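Local coordinates for protein endoglucanase A (Clostridium cellulolyticum, PDB 1EDG) that hydrolyses internal beta-1,4-glucosidic bonds of cellulose, as an endoglucanase of glycosyl hydrolase family 5, at residues R79-W84 with N120-V125. Sequence-based numbering, arbitrary orientation.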
ATOM      1  N   ARG A  79      -2.381   6.780  -1.226  1.00  8.65           N
ATOM      2  CA  ARG A  79      -2.050   5.690  -2.134  1.00 10.50           C
ATOM      3  C   ARG A  79      -3.327   5.457  -2.939  1.00  9.94           C
ATOM      4  O   ARG A  79      -4.436   5.406  -2.375  1.00  9.15           O
ATOM      5  CB  ARG A  79      -1.627   4.403  -1.408  1.00 11.65           C
ATOM      6  CG  ARG A  79      -1.028   3.378  -2.391  1.00 16.30           C
ATOM      7  CD  ARG A  79      -0.345   2.182  -1.732  1.00 17.39           C
ATOM      8  NE  ARG A  79      -1.352   1.265  -1.253  1.00 23.80           N
ATOM      9  CZ  ARG A  79      -1.480  -0.011  -1.601  1.00 19.85           C
ATOM     10  NH1 ARG A  79      -0.644  -0.606  -2.439  1.00 19.36           N
ATOM     11  NH2 ARG A  79      -2.541  -0.660  -1.177  1.00 17.94           N
ATOM     12  N   ILE A  80      -3.170   5.366  -4.250  1.00  7.91           N
ATOM     13  CA  ILE A  80      -4.297   5.163  -5.151  1.00  9.46           C
ATOM     14  C   ILE A  80      -4.177   3.818  -5.877  1.00  9.09           C
ATOM     15  O   ILE A  80      -3.485   3.709  -6.894  1.00  9.03           O
ATOM     16  CB  ILE A  80      -4.380   6.317  -6.183  1.00 10.79           C
ATOM     17  CG1 ILE A  80      -4.557   7.663  -5.463  1.00 11.28           C
ATOM     18  CG2 ILE A  80      -5.516   6.075  -7.160  1.00  9.98           C
ATOM     19  CD1 ILE A  80      -4.535   8.862  -6.380  1.00 13.70           C
ATOM     20  N   PRO A  81      -4.807   2.767  -5.328  1.00  9.68           N
ATOM     21  CA  PRO A  81      -4.779   1.430  -5.925  1.00 10.02           C
ATOM     22  C   PRO A  81      -5.535   1.444  -7.255  1.00 12.28           C
ATOM     23  O   PRO A  81      -6.657   1.956  -7.317  1.00 12.20           O
ATOM     24  CB  PRO A  81      -5.550   0.590  -4.904  1.00 10.71           C
ATOM     25  CG  PRO A  81      -5.349   1.312  -3.625  1.00 12.83           C
ATOM     26  CD  PRO A  81      -5.512   2.740  -4.033  1.00 10.42           C
ATOM     27  N   VAL A  82      -4.936   0.898  -8.312  1.00  9.65           N
ATOM     28  CA  VAL A  82      -5.609   0.857  -9.610  1.00 10.48           C
ATOM     29  C   VAL A  82      -5.497  -0.514 -10.270  1.00 11.39           C
ATOM     30  O   VAL A  82      -4.402  -1.064 -10.393  1.00 10.58           O
ATOM     31  CB  VAL A  82      -5.045   1.901 -10.609  1.00 10.71           C
ATOM     32  CG1 VAL A  82      -5.854   1.864 -11.914  1.00 11.14           C
ATOM     33  CG2 VAL A  82      -5.093   3.302 -10.020  1.00 10.15           C
ATOM     34  N   SER A  83      -6.638  -1.093 -10.631  1.00 10.26           N
ATOM     35  CA  SER A  83      -6.650  -2.372 -11.336  1.00 10.16           C
ATOM     36  C   SER A  83      -6.840  -1.995 -12.805  1.00 11.05           C
ATOM     37  O   SER A  83      -7.924  -1.585 -13.221  1.00 11.31           O
ATOM     38  CB  SER A  83      -7.785  -3.269 -10.839  1.00 10.20           C
ATOM     39  OG  SER A  83      -7.537  -3.738  -9.518  1.00 10.76           O
ATOM     40  N   TRP A  84      -5.766  -2.091 -13.579  1.00  8.77           N
ATOM     41  CA  TRP A  84      -5.800  -1.715 -14.988  1.00 10.18           C
ATOM     42  C   TRP A  84      -6.323  -2.757 -15.972  1.00 10.66           C
ATOM     43  O   TRP A  84      -6.759  -2.393 -17.068  1.00 11.74           O
ATOM     44  CB  TRP A  84      -4.402  -1.301 -15.456  1.00  9.78           C
ATOM     45  CG  TRP A  84      -3.735  -0.297 -14.588  1.00  9.27           C
ATOM     46  CD1 TRP A  84      -2.993  -0.548 -13.463  1.00  8.95           C
ATOM     47  CD2 TRP A  84      -3.741   1.126 -14.758  1.00  9.28           C
ATOM     48  NE1 TRP A  84      -2.543   0.631 -12.928  1.00  8.54           N
ATOM     49  CE2 TRP A  84      -2.985   1.678 -13.703  1.00  8.82           C
ATOM     50  CE3 TRP A  84      -4.312   1.994 -15.704  1.00 10.32           C
ATOM     51  CZ2 TRP A  84      -2.782   3.058 -13.558  1.00  9.95           C
ATOM     52  CZ3 TRP A  84      -4.112   3.367 -15.567  1.00 12.25           C
ATOM     53  CH2 TRP A  84      -3.351   3.885 -14.500  1.00 12.33           C
ATOM     54  N   ASN A 120      -0.170   2.528  -8.334  1.00  9.64           N
ATOM     55  CA  ASN A 120       0.286   1.150  -8.533  1.00  8.81           C
ATOM     56  C   ASN A 120      -0.558   0.380  -9.551  1.00 10.29           C
ATOM     57  O   ASN A 120      -1.295   0.991 -10.340  1.00  8.53           O
ATOM     58  CB  ASN A 120       0.243   0.394  -7.181  1.00  8.47           C
ATOM     59  CG  ASN A 120      -1.181  -0.092  -6.784  1.00  9.06           C
ATOM     60  OD1 ASN A 120      -2.155   0.061  -7.526  1.00 10.14           O
ATOM     61  ND2 ASN A 120      -1.279  -0.715  -5.627  1.00  8.04           N
ATOM     62  N   THR A 121      -0.305  -0.929  -9.633  1.00  9.66           N
ATOM     63  CA  THR A 121      -1.157  -1.832 -10.405  1.00  9.28           C
ATOM     64  C   THR A 121      -1.658  -2.646  -9.207  1.00  8.80           C
ATOM     65  O   THR A 121      -0.876  -2.954  -8.287  1.00 10.30           O
ATOM     66  CB  THR A 121      -0.432  -2.752 -11.438  1.00  8.79           C
ATOM     67  OG1 THR A 121       0.458  -3.657 -10.775  1.00  9.16           O
ATOM     68  CG2 THR A 121       0.290  -1.927 -12.474  1.00  8.11           C
ATOM     69  N   HIS A 122      -2.952  -2.949  -9.163  1.00  8.28           N
ATOM     70  CA  HIS A 122      -3.504  -3.653  -8.021  1.00  7.04           C
ATOM     71  C   HIS A 122      -3.976  -5.075  -8.297  1.00 10.18           C
ATOM     72  O   HIS A 122      -3.155  -5.993  -8.346  1.00 10.23           O
ATOM     73  CB  HIS A 122      -4.605  -2.801  -7.374  1.00  8.49           C
ATOM     74  CG  HIS A 122      -4.673  -2.925  -5.883  1.00  8.78           C
ATOM     75  ND1 HIS A 122      -5.624  -3.688  -5.235  1.00 12.63           N
ATOM     76  CD2 HIS A 122      -3.918  -2.366  -4.910  1.00  7.73           C
ATOM     77  CE1 HIS A 122      -5.453  -3.587  -3.928  1.00  8.48           C
ATOM     78  NE2 HIS A 122      -4.425  -2.789  -3.707  1.00 11.64           N
ATOM     79  N   HIS A 123      -5.280  -5.271  -8.492  1.00  9.64           N
ATOM     80  CA  HIS A 123      -5.819  -6.611  -8.739  1.00 11.55           C
ATOM     81  C   HIS A 123      -5.630  -6.986 -10.212  1.00 12.96           C
ATOM     82  O   HIS A 123      -6.598  -7.125 -10.970  1.00 13.29           O
ATOM     83  CB  HIS A 123      -7.302  -6.680  -8.348  1.00 11.42           C
ATOM     84  CG  HIS A 123      -7.554  -6.510  -6.878  1.00 13.11           C
ATOM     85  ND1 HIS A 123      -8.528  -5.666  -6.382  1.00 13.13           N
ATOM     86  CD2 HIS A 123      -6.992  -7.107  -5.800  1.00 11.68           C
ATOM     87  CE1 HIS A 123      -8.558  -5.758  -5.063  1.00 11.02           C
ATOM     88  NE2 HIS A 123      -7.637  -6.625  -4.686  1.00 15.40           N
ATOM     89  N   ASP A 124      -4.368  -7.115 -10.617  1.00 11.32           N
ATOM     90  CA  ASP A 124      -4.032  -7.449 -11.994  1.00 10.63           C
ATOM     91  C   ASP A 124      -3.331  -8.798 -12.141  1.00 10.92           C
ATOM     92  O   ASP A 124      -2.684  -9.056 -13.155  1.00 10.53           O
ATOM     93  CB  ASP A 124      -3.205  -6.330 -12.625  1.00 10.22           C
ATOM     94  CG  ASP A 124      -4.034  -5.092 -12.939  1.00 11.41           C
ATOM     95  OD1 ASP A 124      -5.277  -5.211 -13.020  1.00 11.48           O
ATOM     96  OD2 ASP A 124      -3.447  -4.006 -13.133  1.00  9.18           O
ATOM     97  N   VAL A 125      -3.432  -9.635 -11.112  1.00 11.45           N
ATOM     98  CA  VAL A 125      -2.844 -10.971 -11.157  1.00 13.91           C
ATOM     99  C   VAL A 125      -3.930 -11.815 -11.824  1.00 14.32           C
ATOM    100  O   VAL A 125      -4.917 -12.185 -11.182  1.00 14.27           O
ATOM    101  CB  VAL A 125      -2.556 -11.536  -9.738  1.00 14.08           C
ATOM    102  CG1 VAL A 125      -1.856 -12.897  -9.843  1.00 16.05           C
ATOM    103  CG2 VAL A 125      -1.704 -10.566  -8.934  1.00 14.47           C
TER
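Trp84 lays its indole along the 120-125 segment, and its atoms meet that segment one after another. CB lies 3.7 Å from Asp124 OD2, and CG stays near that oxygen; CD1 is close both to it (3.5 Å) and to Thr121 CG2 (3.7 Å). NE1, on the pyrrole edge, gives a nearly straight hydrogen bond (167°) to Asn120 O at 2.9 Å, close to the ring plane, and beyond it CE2 and CZ2 run past the same oxygen. Tryptophan suits the place because its flat, greasy body also carries a donor: Val82 CG1 sits over the centre of one ring face, and Trp99 meets the ring with its plane almost perpendicular. Asp124 OD2 accepts the backbone N-H of Trp84 through its syn lone pair and has a second partner in Tyr144. In this (beta/alpha)8 barrel, the two segments continue from the C-terminal ends of neighbouring parallel strands, 77-80 and 116-120, where TIM-barrel enzymes carry their active sites. Asparagine's side-chain carbonyl can accept a backbone N-H: with CG between the backbone N and the carbonyl carbon (chi1 79°), Asn120 carries its amide toward Val82, whose N-H OD1 takes at 3.0 Å, while Val82 O receives the N-H of His122. Proline offers a ring CH that can lie on an imidazole: Pro81 CB makes a CH-pi contact over one His122 face, 3.7 Å from the centroid. Arg79 NH2 stands at that ring's edge, its guanidinium held by salt bridges to Glu166 and Glu307. Serine's hydroxyl can both accept and donate, so beside the inverse gamma turn centred on His123, Ser83 OG accepts the N-H of His123 and gives its own hydrogen to Asp40 O.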